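Local coordinates for protein NDP-rhamnosyltransferase (Saccharopolyspora spinosa, PDB 3TSA) that is a rhamnosyltransferase of the GT-B clan, the group of glycosyltransferases built from two Rossmann-like domains that face each other across a cleft, at residues A[209-214]-A[281-286]; A[216-221]-A[250-255]; A[257-262]-A[275-280]. All blocks are in the same frame, centred on the assembly; numbering follows the deposited sequence.

Interaction 1: A[209-214]-A[281-286]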
# COMPACT_ATOMS: atom_id res chain seq x y z
N PRO A 209 -2.40 -18.27 4.59
CA PRO A 209 -1.85 -19.59 4.90
C PRO A 209 -2.88 -20.68 4.53
O PRO A 209 -4.08 -20.48 4.66
CB PRO A 209 -1.60 -19.51 6.42
CG PRO A 209 -2.74 -18.63 6.93
CD PRO A 209 -2.94 -17.57 5.78
N ALA A 210 -2.43 -21.85 4.09
CA ALA A 210 -3.45 -22.87 3.75
C ALA A 210 -4.36 -23.24 4.95
O ALA A 210 -5.57 -23.51 4.79
CB ALA A 210 -2.79 -24.14 3.16
N TRP A 211 -3.78 -23.27 6.15
CA TRP A 211 -4.56 -23.56 7.34
C TRP A 211 -5.59 -22.48 7.69
O TRP A 211 -6.39 -22.67 8.62
CB TRP A 211 -3.63 -23.83 8.51
CG TRP A 211 -2.69 -22.73 8.83
CD1 TRP A 211 -1.39 -22.65 8.48
CD2 TRP A 211 -2.97 -21.56 9.60
NE1 TRP A 211 -0.81 -21.51 8.99
CE2 TRP A 211 -1.76 -20.83 9.70
CE3 TRP A 211 -4.09 -21.09 10.27
CZ2 TRP A 211 -1.66 -19.60 10.37
CZ3 TRP A 211 -4.00 -19.86 10.92
CH2 TRP A 211 -2.80 -19.13 10.94
N GLY A 212 -5.57 -21.36 6.94
CA GLY A 212 -6.41 -20.19 7.23
C GLY A 212 -7.71 -20.17 6.50
O GLY A 212 -8.49 -19.20 6.65
N ALA A 213 -7.96 -21.20 5.68
CA ALA A 213 -9.16 -21.19 4.82
C ALA A 213 -10.41 -21.61 5.60
O ALA A 213 -11.52 -21.11 5.35
CB ALA A 213 -8.96 -22.12 3.57
N ALA A 214 -10.22 -22.54 6.54
CA ALA A 214 -11.36 -23.15 7.20
C ALA A 214 -10.96 -23.47 8.64
O ALA A 214 -9.79 -23.71 8.94
CB ALA A 214 -11.72 -24.44 6.47
N ASN A 281 -6.12 -10.62 9.53
CA ASN A 281 -7.35 -10.68 8.82
C ASN A 281 -7.41 -11.82 7.82
O ASN A 281 -8.48 -12.23 7.40
CB ASN A 281 -7.58 -9.29 8.15
CG ASN A 281 -6.73 -9.10 6.95
OD1 ASN A 281 -5.67 -8.45 7.01
ND2 ASN A 281 -7.18 -9.65 5.84
N LEU A 282 -6.26 -12.36 7.44
CA LEU A 282 -6.24 -13.48 6.49
C LEU A 282 -6.82 -14.77 7.07
O LEU A 282 -7.32 -15.62 6.32
CB LEU A 282 -4.80 -13.69 5.99
CG LEU A 282 -4.23 -12.50 5.21
CD1 LEU A 282 -2.77 -12.73 4.77
CD2 LEU A 282 -5.17 -12.26 3.97
N PHE A 283 -6.82 -14.93 8.40
CA PHE A 283 -7.28 -16.19 9.00
C PHE A 283 -8.20 -16.01 10.20
O PHE A 283 -8.76 -16.98 10.73
CB PHE A 283 -6.09 -17.03 9.43
CG PHE A 283 -5.28 -16.41 10.56
CD1 PHE A 283 -5.64 -16.61 11.88
CD2 PHE A 283 -4.14 -15.69 10.27
CE1 PHE A 283 -4.85 -16.07 12.91
CE2 PHE A 283 -3.38 -15.13 11.26
CZ PHE A 283 -3.75 -15.30 12.61
N LEU A 284 -8.36 -14.78 10.65
CA LEU A 284 -9.10 -14.61 11.87
C LEU A 284 -10.57 -15.09 11.82
O LEU A 284 -11.13 -15.50 12.85
CB LEU A 284 -8.96 -13.16 12.36
CG LEU A 284 -9.07 -12.97 13.86
CD1 LEU A 284 -8.14 -13.82 14.81
CD2 LEU A 284 -8.94 -11.49 14.19
N ARG A 285 -11.22 -15.06 10.65
CA ARG A 285 -12.58 -15.56 10.59
C ARG A 285 -12.73 -17.04 11.01
O ARG A 285 -13.84 -17.51 11.36
CB ARG A 285 -13.09 -15.37 9.16
CG ARG A 285 -13.33 -13.93 8.86
CD ARG A 285 -13.66 -13.86 7.32
NE ARG A 285 -13.79 -12.48 6.80
CZ ARG A 285 -12.77 -11.64 6.52
NH1 ARG A 285 -11.50 -11.98 6.72
NH2 ARG A 285 -13.02 -10.39 6.05
N THR A 286 -11.64 -17.79 10.99
CA THR A 286 -11.72 -19.17 11.42
C THR A 286 -11.45 -19.32 12.92
O THR A 286 -11.29 -20.46 13.40
CB THR A 286 -10.63 -20.05 10.77
OG1 THR A 286 -9.35 -19.66 11.24
CG2 THR A 286 -10.67 -19.90 9.24

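Interaction 2: A[216-221]-A[250-255]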
# COMPACT_ATOMS: atom_id res chain seq x y z
N THR A 216 -11.30 -26.16 11.96
CA THR A 216 -11.16 -27.62 12.07
C THR A 216 -12.08 -27.97 13.23
O THR A 216 -12.86 -27.12 13.72
CB THR A 216 -9.70 -28.13 12.35
OG1 THR A 216 -9.25 -27.76 13.66
CG2 THR A 216 -8.65 -27.60 11.28
N SER A 217 -11.99 -29.21 13.68
CA SER A 217 -12.84 -29.67 14.80
C SER A 217 -12.44 -28.93 16.09
O SER A 217 -13.24 -28.80 17.03
CB SER A 217 -12.72 -31.19 14.89
OG SER A 217 -11.39 -31.57 14.87
N ALA A 218 -11.21 -28.43 16.17
CA ALA A 218 -10.72 -27.84 17.41
C ALA A 218 -11.32 -26.46 17.61
O ALA A 218 -11.85 -25.89 16.66
CB ALA A 218 -9.18 -27.72 17.41
N ARG A 219 -11.20 -25.95 18.83
CA ARG A 219 -11.70 -24.56 19.15
C ARG A 219 -10.51 -23.62 18.94
O ARG A 219 -9.54 -23.62 19.76
CB ARG A 219 -12.09 -24.56 20.64
CG ARG A 219 -12.94 -25.77 21.04
CD ARG A 219 -14.24 -25.85 20.08
NE ARG A 219 -15.16 -24.71 20.28
CZ ARG A 219 -15.92 -24.49 21.35
NH1 ARG A 219 -16.77 -23.45 21.38
NH2 ARG A 219 -15.89 -25.32 22.39
N ARG A 220 -10.52 -22.87 17.84
CA ARG A 220 -9.32 -22.14 17.47
C ARG A 220 -9.30 -20.79 18.19
O ARG A 220 -10.25 -19.99 18.10
CB ARG A 220 -9.30 -21.95 15.95
CG ARG A 220 -8.04 -21.30 15.46
CD ARG A 220 -7.89 -21.44 13.90
NE ARG A 220 -7.60 -22.78 13.42
CZ ARG A 220 -7.60 -23.11 12.13
NH1 ARG A 220 -7.87 -22.17 11.24
NH2 ARG A 220 -7.37 -24.34 11.73
N VAL A 221 -8.23 -20.53 18.95
CA VAL A 221 -8.06 -19.33 19.73
C VAL A 221 -6.80 -18.67 19.19
O VAL A 221 -5.73 -19.30 19.18
CB VAL A 221 -7.83 -19.74 21.20
CG1 VAL A 221 -7.37 -18.53 22.11
CG2 VAL A 221 -9.13 -20.35 21.75
N GLY A 250 -9.81 -28.99 24.08
CA GLY A 250 -10.49 -28.60 22.87
C GLY A 250 -9.70 -27.60 22.03
O GLY A 250 -9.90 -27.55 20.84
N VAL A 251 -8.79 -26.86 22.66
CA VAL A 251 -8.26 -25.63 22.04
C VAL A 251 -7.08 -25.88 21.13
O VAL A 251 -6.19 -26.73 21.44
CB VAL A 251 -7.88 -24.52 23.14
CG1 VAL A 251 -6.99 -23.40 22.51
CG2 VAL A 251 -9.12 -23.98 23.81
N GLU A 252 -7.08 -25.20 19.98
CA GLU A 252 -5.91 -25.06 19.16
C GLU A 252 -5.52 -23.58 19.25
O GLU A 252 -6.28 -22.77 18.86
CB GLU A 252 -6.33 -25.33 17.70
CG GLU A 252 -5.17 -25.21 16.80
CD GLU A 252 -5.52 -25.65 15.39
OE1 GLU A 252 -5.85 -26.88 15.22
OE2 GLU A 252 -5.48 -24.76 14.49
N ALA A 253 -4.30 -23.29 19.68
CA ALA A 253 -3.80 -21.89 19.85
C ALA A 253 -3.05 -21.44 18.61
O ALA A 253 -2.15 -22.14 18.16
CB ALA A 253 -2.88 -21.82 21.09
N VAL A 254 -3.46 -20.35 17.94
CA VAL A 254 -2.67 -19.84 16.81
C VAL A 254 -1.94 -18.64 17.36
O VAL A 254 -2.59 -17.69 17.80
CB VAL A 254 -3.54 -19.43 15.55
CG1 VAL A 254 -2.70 -18.70 14.48
CG2 VAL A 254 -4.24 -20.65 14.94
N ILE A 255 -0.61 -18.67 17.36
CA ILE A 255 0.15 -17.62 18.09
C ILE A 255 0.78 -16.69 17.08
O ILE A 255 1.59 -17.10 16.21
CB ILE A 255 1.24 -18.22 19.02
CG1 ILE A 255 0.62 -19.05 20.13
CG2 ILE A 255 1.98 -17.12 19.74
CD1 ILE A 255 1.56 -20.13 20.67

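Interaction 3: A[257-262]-A[275-280]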
# COMPACT_ATOMS: atom_id res chain seq x y z
N VAL A 257 2.90 -13.40 16.98
CA VAL A 257 3.76 -12.41 17.66
C VAL A 257 4.89 -12.09 16.69
O VAL A 257 5.08 -12.87 15.76
CB VAL A 257 4.30 -12.88 19.03
CG1 VAL A 257 3.11 -13.26 19.94
CG2 VAL A 257 5.33 -14.00 18.87
N PRO A 258 5.61 -10.96 16.89
CA PRO A 258 6.68 -10.54 15.97
C PRO A 258 7.80 -11.54 15.96
O PRO A 258 8.02 -12.20 16.99
CB PRO A 258 7.20 -9.26 16.64
CG PRO A 258 5.96 -8.72 17.30
CD PRO A 258 5.40 -9.94 17.93
N PRO A 259 8.55 -11.63 14.86
CA PRO A 259 9.63 -12.60 14.73
C PRO A 259 10.58 -12.65 15.95
O PRO A 259 10.87 -13.76 16.47
CB PRO A 259 10.40 -12.12 13.49
CG PRO A 259 9.45 -11.32 12.70
CD PRO A 259 8.47 -10.71 13.70
N GLU A 260 11.04 -11.49 16.42
CA GLU A 260 12.01 -11.52 17.57
C GLU A 260 11.43 -11.99 18.91
O GLU A 260 12.17 -12.36 19.83
CB GLU A 260 12.75 -10.19 17.74
CG GLU A 260 11.91 -9.09 18.36
CD GLU A 260 10.96 -8.39 17.37
OE1 GLU A 260 10.84 -8.77 16.15
OE2 GLU A 260 10.31 -7.45 17.85
N HIS A 261 10.10 -12.03 19.02
CA HIS A 261 9.46 -12.55 20.23
C HIS A 261 9.10 -14.04 20.18
O HIS A 261 8.56 -14.57 21.15
CB HIS A 261 8.24 -11.69 20.62
CG HIS A 261 8.57 -10.25 20.89
ND1 HIS A 261 9.24 -9.83 22.01
CD2 HIS A 261 8.26 -9.12 20.20
CE1 HIS A 261 9.40 -8.52 21.98
NE2 HIS A 261 8.80 -8.06 20.90
N ARG A 262 9.42 -14.70 19.06
CA ARG A 262 9.03 -16.08 18.84
C ARG A 262 9.95 -16.99 19.66
O ARG A 262 9.53 -18.06 20.13
CB ARG A 262 9.02 -16.39 17.30
CG ARG A 262 7.79 -15.71 16.61
CD ARG A 262 7.72 -15.83 15.08
NE ARG A 262 6.84 -14.77 14.57
CZ ARG A 262 6.74 -14.38 13.31
NH1 ARG A 262 7.49 -14.95 12.39
NH2 ARG A 262 5.88 -13.39 12.96
N ALA A 275 2.32 -18.58 13.98
CA ALA A 275 1.98 -18.03 12.64
C ALA A 275 3.18 -17.27 12.09
O ALA A 275 3.83 -16.49 12.81
CB ALA A 275 0.72 -17.12 12.67
N GLU A 276 3.48 -17.51 10.82
CA GLU A 276 4.70 -16.98 10.22
C GLU A 276 4.52 -15.57 9.65
O GLU A 276 4.44 -15.42 8.43
CB GLU A 276 5.17 -17.94 9.11
CG GLU A 276 6.02 -19.09 9.60
CD GLU A 276 7.38 -18.62 10.10
OE1 GLU A 276 7.63 -18.80 11.32
OE2 GLU A 276 8.14 -18.01 9.32
N SER A 277 4.40 -14.57 10.50
CA SER A 277 4.20 -13.13 10.07
C SER A 277 2.96 -13.02 9.16
O SER A 277 3.02 -12.55 8.03
CB SER A 277 5.42 -12.56 9.36
OG SER A 277 6.43 -12.29 10.30
N VAL A 278 1.83 -13.51 9.63
CA VAL A 278 0.66 -13.63 8.77
C VAL A 278 -0.36 -12.61 9.27
O VAL A 278 -0.81 -12.71 10.40
CB VAL A 278 -0.05 -15.03 8.87
CG1 VAL A 278 -1.36 -15.01 7.97
CG2 VAL A 278 0.87 -16.18 8.44
N PRO A 279 -0.76 -11.64 8.42
CA PRO A 279 -1.77 -10.62 8.76
C PRO A 279 -3.02 -11.28 9.33
O PRO A 279 -3.61 -12.19 8.71
CB PRO A 279 -2.10 -10.04 7.36
CG PRO A 279 -0.74 -10.00 6.71
CD PRO A 279 -0.16 -11.39 7.09
N LEU A 280 -3.43 -10.79 10.51
CA LEU A 280 -4.55 -11.35 11.21
C LEU A 280 -5.79 -11.59 10.36
O LEU A 280 -6.46 -12.60 10.45
CB LEU A 280 -4.87 -10.34 12.31
CG LEU A 280 -5.18 -10.93 13.62
CD1 LEU A 280 -3.97 -11.75 13.98
CD2 LEU A 280 -5.50 -9.73 14.55
O HOH W 1 3.97 -15.75 15.61
O HOH W 2 3.01 -13.59 13.46

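Interaction 1: A[209-214]-A[281-286]
Trp211 and Phe283 have like first torsions. In each, CG sits between the backbone N and the carbonyl carbon (chi1 58° and 66°), and this brings the two rings together. Trp211 CH2 lies over the middle of one face of the Phe283 ring, 3.6 Å above its plane. Trp211 CZ3 lies over the same face, nearer the root of the ring, 3.7 Å from Phe283 CG. The planes are inclined by 56°, so the pair is neither a stack nor a T-shaped contact. Pro209 CG rests over a face of the indole. The indole also makes a cation-pi contact with Arg273.

Gly212 closes the 3-10 turn 210-212. With no side chain in the way, its CA lies 3.9 Å from Phe283 CB. Farther along, Thr286 turns its methyl to the 209-214 loop. Thr286 CG2 is 3.5 Å from Gly212 O and 3.6 Å from Ala214 C. The hydroxyl of Thr286 points back into its own loop. Thr286 OG1 donates to Phe283 O over 2.8 Å, lying in the plane of that carbonyl. Thr286 N donates to the same oxygen at 3.0 Å. Two bonds thus grip Phe283 O and fix the turn that presents both the phenyl ring and the methyl.

The contact joins the loop leading into strand 219-224 to the loop before strand 289-292, in the C-terminal Rossmann-like domain. The second subunit lies nearby: its Thr50 packs on Leu282, and its Glu31 forms a salt bridge with Arg285. No hydrogen bond links the two loops directly. Their direct match therefore rests on ring, methyl and backbone packing. Arg220 of strand 219-224 bridges them, bonding to both Thr286 OG1 and Trp211 O.

Interaction 2: A[216-221]-A[250-255]
A parallel beta pair in the C-terminal Rossmann-like sheet forms this contact. Strand 219-224 and its neighbour 251-256 are the two ends of a beta-alpha-beta crossover whose connection includes helix 236-246. The short strand segments run at 27° to each other.

Four backbone hydrogen bonds set the register. Arg219 N donates to Gly250 O at 2.9 Å, and Glu252 N returns a bond to Arg219 O, also at 2.9 Å. Val221 N then reaches Glu252 O at 3.0 Å. Val254 N donates to Val221 O at 2.8 Å. Arg219 is paired with Val251, Arg220 with Glu252 and Val221 with Ala253.

Arg220 and Glu252 project from the same face of the sheet and lie side by side, pointing the same way. Arg220 starts out with CG opposite the backbone N (chi1 -175°) and bends only near its end. Its NE then meets Glu252 OE2 at 3.1 Å, a salt bridge with a weak hydrogen bond. The guanidinium and carboxylate planes are 26° apart. Arg220 NH1 serves the loops of interaction 1, bonding to Thr286 OG1 and Trp211 O. The carboxylate probably offsets the charge of this buried arginine. Val254 CG2 touches Arg220 CG and CD. Before the strand, Thr216 OG1 accepts from Ala218 N in an ST turn, and Ala218 CB packs against Glu252 CB.

The other face carries Arg219, Val251, Val221 and Ala253. Arg219 bends at its second and third torsions and sends its head away, to Glu288 and to Leu354 O. Ala253 packs on Thr246 of helix 236-246. On this face the two valines touch by branches that cross at a slant, Val221 CG2 lying 3.8 Å from Val251 CG1.

Interaction 3: A[257-262]-A[275-280]
This is a small polar contact at the surface, between the loops that follow strands 251-256 and 272-274. Arg262 carries it. Its chain runs extended from CG to NE (chi2 175°) and lays the guanidinium between the loops. Arg262 NE and NH2 approach Val257 O side-on, at 2.9 Å and 3.0 Å, with the oxygen in the guanidinium plane. Arg262 NH2 also donates across the contact to Ser277 OG at 2.9 Å, again near the plane. These in-plane bonds fix the rotation of the guanidinium. Ala275 O sits over the centre of one face, 3.6 Å above it, and Pro259 N lies over the opposite face. Glu276 OE1 is a long 4.0 Å from Arg262 NH1 and well out of the plane, so it contributes charge alone. Glu276 is the centre of an inverse gamma turn. A water accepts from Val257 N and lies within hydrogen-bonding distance of Ala275 O, so it can bridge the loops.

Around the contact, Glu260 forms a salt bridge with Arg227 at the start of helix 227-233, and His261 packs on Leu230 of that helix. Ala275 is bonded through its backbone to Ile255 of strand 251-256, while Leu280 touches Cys222 and Cys224 of strand 219-224.

Overall arrangement
All three contacts lie in the C-terminal Rossmann-like half, around strands 219-224, 251-256 and 272-274 of its parallel sheet. Interaction 1 spans the other two in sequence; interaction 2 comes before interaction 3 within that span. The centres of interactions 1 and 2 are about 12 Å apart, those of 1 and 3 about 15 Å, and those of 2 and 3 about 17 Å. Arg220 ties interaction 2 to interaction 1. Val278 packs against Pro209 and Phe283, joining 275-280 to interaction 1. The contacts thus join three neighbouring strands at one end of the sheet to the loops next to them, and reach the second subunit through interactions 1 and 3.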